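Putative glycosyl hydrolase (Parabacteroides distasonis, PDB 4QHZ) is probably a secreted or lipid-attached carbohydrate-processing hydrolase of the 3-keto-disaccharide hydrolase (DUF1080) family, and binds magnesium. Local coordinates at residues 73-76 against 77-80; 139-142 against 143-146. All coordinates share one frame; numbering follows the deposited sequence.

Contact 1: 73-76 against 77-80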
ATOM      1  N   ASP C  73      16.184  -4.606 -37.019  1.00 27.60           N
ATOM      2  CA  ASP C  73      17.497  -4.853 -37.626  1.00 29.34           C
ATOM      3  C   ASP C  73      18.596  -5.039 -36.588  1.00 25.93           C
ATOM      4  O   ASP C  73      18.894  -4.126 -35.822  1.00 24.24           O
ATOM      5  CB  ASP C  73      17.840  -3.708 -38.576  1.00 29.99           C
ATOM      6  CG  ASP C  73      16.815  -3.565 -39.689  1.00 31.65           C
ATOM      7  OD1 ASP C  73      16.727  -4.486 -40.523  1.00 33.15           O
ATOM      8  OD2 ASP C  73      16.081  -2.556 -39.712  1.00 31.15           O
ATOM      9  N   VAL C  74      19.192  -6.234 -36.587  1.00 24.31           N
ATOM     10  CA  VAL C  74      20.251  -6.605 -35.649  1.00 24.37           C
ATOM     11  C   VAL C  74      21.606  -6.368 -36.289  1.00 23.82           C
ATOM     12  O   VAL C  74      21.865  -6.866 -37.379  1.00 23.14           O
ATOM     13  CB  VAL C  74      20.139  -8.085 -35.243  1.00 24.72           C
ATOM     14  CG1 VAL C  74      21.270  -8.479 -34.309  1.00 24.66           C
ATOM     15  CG2 VAL C  74      18.788  -8.354 -34.588  1.00 25.00           C
ATOM     16  N   HIS C  75      22.465  -5.612 -35.609  1.00 23.77           N
ATOM     17  CA  HIS C  75      23.791  -5.255 -36.136  1.00 25.43           C
ATOM     18  C   HIS C  75      24.651  -4.699 -35.021  1.00 25.19           C
ATOM     19  O   HIS C  75      24.136  -4.054 -34.115  1.00 26.44           O
ATOM     20  CB  HIS C  75      23.676  -4.200 -37.244  1.00 24.83           C
ATOM     21  CG  HIS C  75      23.095  -2.903 -36.770  1.00 25.39           C
ATOM     22  ND1 HIS C  75      23.874  -1.830 -36.396  1.00 24.99           N
ATOM     23  CD2 HIS C  75      21.810  -2.521 -36.574  1.00 25.26           C
ATOM     24  CE1 HIS C  75      23.095  -0.836 -36.009  1.00 25.22           C
ATOM     25  NE2 HIS C  75      21.839  -1.232 -36.098  1.00 25.05           N
ATOM     26  N   ASP C  76      25.950  -4.965 -35.074  1.00 25.18           N
ATOM     27  CA  ASP C  76      26.911  -4.361 -34.154  1.00 25.66           C
ATOM     28  C   ASP C  76      26.540  -4.531 -32.683  1.00 25.56           C
ATOM     29  O   ASP C  76      26.820  -3.651 -31.871  1.00 23.71           O
ATOM     30  CB  ASP C  76      27.060  -2.863 -34.466  1.00 25.57           C
ATOM     31  CG  ASP C  76      27.397  -2.608 -35.915  1.00 27.43           C
ATOM     32  OD1 ASP C  76      28.480  -3.049 -36.354  1.00 29.13           O
ATOM     33  OD2 ASP C  76      26.578  -1.980 -36.619  1.00 27.67           O
ATOM     34  N   GLY C  77      25.915  -5.654 -32.342  1.00 25.04           N
ATOM     35  CA  GLY C  77      25.541  -5.935 -30.959  1.00 23.53           C
ATOM     36  C   GLY C  77      24.325  -5.182 -30.452  1.00 22.12           C
ATOM     37  O   GLY C  77      24.047  -5.199 -29.261  1.00 22.20           O
ATOM     38  N   VAL C  78      23.615  -4.496 -31.343  1.00 21.96           N
ATOM     39  CA  VAL C  78      22.391  -3.783 -30.984  1.00 21.53           C
ATOM     40  C   VAL C  78      21.295  -4.192 -31.953  1.00 22.00           C
ATOM     41  O   VAL C  78      21.565  -4.857 -32.949  1.00 23.75           O
ATOM     42  CB  VAL C  78      22.567  -2.242 -31.024  1.00 21.82           C
ATOM     43  CG1 VAL C  78      23.819  -1.810 -30.274  1.00 23.46           C
ATOM     44  CG2 VAL C  78      22.633  -1.716 -32.455  1.00 23.03           C
ATOM     45  N   PHE C  79      20.059  -3.805 -31.668  1.00 22.03           N
ATOM     46  CA  PHE C  79      19.028  -3.874 -32.701  1.00 24.11           C
ATOM     47  C   PHE C  79      18.304  -2.538 -32.820  1.00 25.36           C
ATOM     48  O   PHE C  79      18.165  -1.795 -31.849  1.00 23.16           O
ATOM     49  CB  PHE C  79      18.062  -5.061 -32.500  1.00 23.08           C
ATOM     50  CG  PHE C  79      17.183  -4.978 -31.277  1.00 22.31           C
ATOM     51  CD1 PHE C  79      17.629  -5.462 -30.052  1.00 22.14           C
ATOM     52  CD2 PHE C  79      15.882  -4.506 -31.371  1.00 21.29           C
ATOM     53  CE1 PHE C  79      16.812  -5.432 -28.931  1.00 22.76           C
ATOM     54  CE2 PHE C  79      15.058  -4.470 -30.258  1.00 21.57           C
ATOM     55  CZ  PHE C  79      15.520  -4.936 -29.034  1.00 22.47           C
ATOM     56  N   THR C  80      17.872  -2.243 -34.039  1.00 26.65           N
ATOM     57  CA  THR C  80      17.355  -0.942 -34.386  1.00 26.76           C
ATOM     58  C   THR C  80      15.930  -1.089 -34.900  1.00 26.94           C
ATOM     59  O   THR C  80      15.636  -1.975 -35.696  1.00 25.55           O
ATOM     60  CB  THR C  80      18.246  -0.283 -35.456  1.00 26.75           C
ATOM     61  OG1 THR C  80      19.596  -0.238 -34.986  1.00 25.51           O
ATOM     62  CG2 THR C  80      17.779   1.136 -35.768  1.00 27.89           C
TER

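Contact 2: 139-142 against 143-146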
ATOM      1  N   THR C 139       8.380  18.517 -24.027  1.00 22.94           N
ATOM      2  CA  THR C 139       7.133  17.902 -24.454  1.00 22.00           C
ATOM      3  C   THR C 139       6.169  17.950 -23.271  1.00 21.92           C
ATOM      4  O   THR C 139       6.497  18.525 -22.228  1.00 24.68           O
ATOM      5  CB  THR C 139       7.351  16.451 -24.944  1.00 21.55           C
ATOM      6  OG1 THR C 139       6.151  15.946 -25.546  1.00 23.25           O
ATOM      7  CG2 THR C 139       7.776  15.525 -23.784  1.00 21.57           C
ATOM      8  N   TYR C 140       4.983  17.369 -23.414  1.00 22.01           N
ATOM      9  CA  TYR C 140       4.060  17.330 -22.271  1.00 22.37           C
ATOM     10  C   TYR C 140       4.638  16.388 -21.216  1.00 21.82           C
ATOM     11  O   TYR C 140       5.081  15.275 -21.534  1.00 21.54           O
ATOM     12  CB  TYR C 140       2.617  16.966 -22.661  1.00 21.55           C
ATOM     13  CG  TYR C 140       2.393  15.825 -23.633  1.00 20.49           C
ATOM     14  CD1 TYR C 140       2.304  16.058 -24.999  1.00 21.19           C
ATOM     15  CD2 TYR C 140       2.181  14.524 -23.178  1.00 20.41           C
ATOM     16  CE1 TYR C 140       2.067  15.024 -25.896  1.00 20.80           C
ATOM     17  CE2 TYR C 140       1.939  13.485 -24.064  1.00 20.23           C
ATOM     18  CZ  TYR C 140       1.876  13.740 -25.419  1.00 20.31           C
ATOM     19  OH  TYR C 140       1.625  12.724 -26.301  1.00 20.67           O
ATOM     20  N   VAL C 141       4.650  16.859 -19.971  1.00 20.15           N
ATOM     21  CA  VAL C 141       5.460  16.233 -18.922  1.00 20.45           C
ATOM     22  C   VAL C 141       4.923  14.871 -18.501  1.00 20.06           C
ATOM     23  O   VAL C 141       5.695  13.996 -18.116  1.00 20.25           O
ATOM     24  CB  VAL C 141       5.622  17.144 -17.674  1.00 20.73           C
ATOM     25  CG1 VAL C 141       6.365  18.415 -18.051  1.00 21.27           C
ATOM     26  CG2 VAL C 141       4.277  17.474 -17.022  1.00 21.18           C
ATOM     27  N   ASN C 142       3.607  14.687 -18.584  1.00 21.12           N
ATOM     28  CA  ASN C 142       3.006  13.390 -18.265  1.00 20.60           C
ATOM     29  C   ASN C 142       3.210  12.361 -19.379  1.00 20.85           C
ATOM     30  O   ASN C 142       2.798  11.217 -19.240  1.00 22.28           O
ATOM     31  CB  ASN C 142       1.509  13.532 -17.906  1.00 20.20           C
ATOM     32  CG  ASN C 142       0.672  14.088 -19.035  1.00 21.05           C
ATOM     33  OD1 ASN C 142       1.120  14.954 -19.804  1.00 22.18           O
ATOM     34  ND2 ASN C 142      -0.549  13.588 -19.160  1.00 20.44           N
ATOM     35  N   GLY C 143       3.843  12.766 -20.482  1.00 22.44           N
ATOM     36  CA  GLY C 143       4.195  11.842 -21.560  1.00 21.03           C
ATOM     37  C   GLY C 143       5.659  11.880 -21.966  1.00 21.45           C
ATOM     38  O   GLY C 143       6.013  11.400 -23.047  1.00 21.59           O
ATOM     39  N   GLN C 144       6.519  12.436 -21.116  1.00 20.79           N
ATOM     40  CA  GLN C 144       7.938  12.494 -21.430  1.00 21.47           C
ATOM     41  C   GLN C 144       8.637  11.201 -20.989  1.00 20.54           C
ATOM     42  O   GLN C 144       7.997  10.277 -20.493  1.00 21.71           O
ATOM     43  CB  GLN C 144       8.586  13.751 -20.823  1.00 23.99           C
ATOM     44  CG  GLN C 144       8.937  13.697 -19.344  1.00 24.76           C
ATOM     45  CD  GLN C 144       9.509  15.017 -18.864  1.00 26.48           C
ATOM     46  OE1 GLN C 144       8.862  16.055 -18.971  1.00 27.07           O
ATOM     47  NE2 GLN C 144      10.733  14.986 -18.351  1.00 28.75           N
ATOM     48  N   THR C 145       9.946  11.143 -21.202  1.00 19.96           N
ATOM     49  CA  THR C 145      10.725   9.940 -20.968  1.00 20.69           C
ATOM     50  C   THR C 145      10.542   9.403 -19.555  1.00 21.65           C
ATOM     51  O   THR C 145      10.652  10.149 -18.586  1.00 22.81           O
ATOM     52  CB  THR C 145      12.219  10.219 -21.200  1.00 22.75           C
ATOM     53  OG1 THR C 145      12.393  10.855 -22.476  1.00 23.21           O
ATOM     54  CG2 THR C 145      13.015   8.927 -21.151  1.00 23.12           C
ATOM     55  N   GLY C 146      10.265   8.108 -19.441  1.00 20.38           N
ATOM     56  CA  GLY C 146      10.114   7.469 -18.135  1.00 19.28           C
ATOM     57  C   GLY C 146       8.769   7.683 -17.463  1.00 18.13           C
ATOM     58  O   GLY C 146       8.541   7.188 -16.365  1.00 18.16           O
TER
HETATM   59  O   HOH W   1       9.701  18.107 -20.820  1.00 33.32           O

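Contact 1: 73-76 against 77-80
Thr80 OG1 meets His75 NE2 at 2.7 Å, a hydrogen bond in which either side may be the donor, and the same hydroxyl also bonds Ser237 OG of strand 237-245. On the far edge of the imidazole, His75 ND1 gives its proton to Asp76 OD2, also at 2.7 Å; the carboxylate oxygen lies in the ring plane and is met on its anti side. With partners at both nitrogens, the ring's rotation is fixed. His75 CG sits between the backbone N and the carbonyl carbon (chi1 63°), which swings the imidazole over toward the neighbouring strand, where Val78 CG2 rests on one face, 3.9 Å from the centroid, as a CH-pi contact.

Beneath these side chains the backbones pair through Asp73 N to Thr80 O at 3.0 Å and Thr80 N to Asp73 O at 2.8 Å, and His75 and Val78 exchange a second pair. Between them, in the non-hydrogen-bonded pair, Val74 CG2 touches Phe79 CB at 4.0 Å on the other face, while the Phe79 ring continues inward to Phe54 and Phe238. Asp76 and Gly77, both with positive phi, make the type I' turn of an antiparallel beta hairpin with a two-residue loop.

Contact 2: 139-142 against 143-146
A single turn of 3-10 character, in the long loop between strands 127-131 and 165-177, brings Tyr140 and Val141 back against Gly143 and Gln144. Gly143 N donates to Tyr140 O at 3.0 Å, approaching from above the carbonyl plane and not along a lone pair. The following amide, Gln144 N, reaches Val141 O at 3.5 Å, a straight but weak bond.

Gln144 carries most of the side-chain contact. Its CG lies between the backbone N and the carbonyl carbon (chi1 80°) and the chain then runs extended, alongside Val141 and pointing the same way. This brings OE1 within 3.6 Å of Val141 CG1, with Val141 CA slightly nearer. A water donates to Gln144 OE1 at 2.9 Å and accepts a weak bond from Thr139 N, linking the residue before the turn to the side chain at its end. Nearer the backbone, the methyl CG2 of Thr139 packs on Gln144 CB at 3.5 Å, while Thr139 OG1 turns to Ser113 and Gln114.

The Tyr140 ring meets Gly143 obliquely, CD2 lying 3.6 Å from Gly143 N and CE2 3.7 Å from Gly143 CA. Tyr140 OH is hydrogen-bonded to Tyr149 OH. Asn142 instead faces the second subunit, its amide bonding Ser23 O and Phe25 N of that chain, and Phe25 of the same neighbour packs on Tyr140. Gly143 O accepts from the side-chain amides of Gln114 and Gln130, the latter a residue of the magnesium site. The arrangement is thus a buried 3-10 turn between the metal site and a subunit interface.

How the contacts relate
From the N terminus the chain first reaches contact 1, which closes the hairpin of strands 73-75 and 78-80; strand 78-80 pairs in turn with strand 237-245 in the larger antiparallel sheet. The chain then passes through strands 97-104, 119-123 and 127-131 before contact 2 closes a short turn in the loop leading to strand 165-177. The two closures lie in series, neither enclosing nor crossing the other, with centres about 27 Å apart and nearest atoms about 16 Å apart. Contact 1 lies at the surface of the chain, whereas contact 2 is buried and links the surroundings of the magnesium site to the second subunit. Both belong to one concanavalin-clan family region.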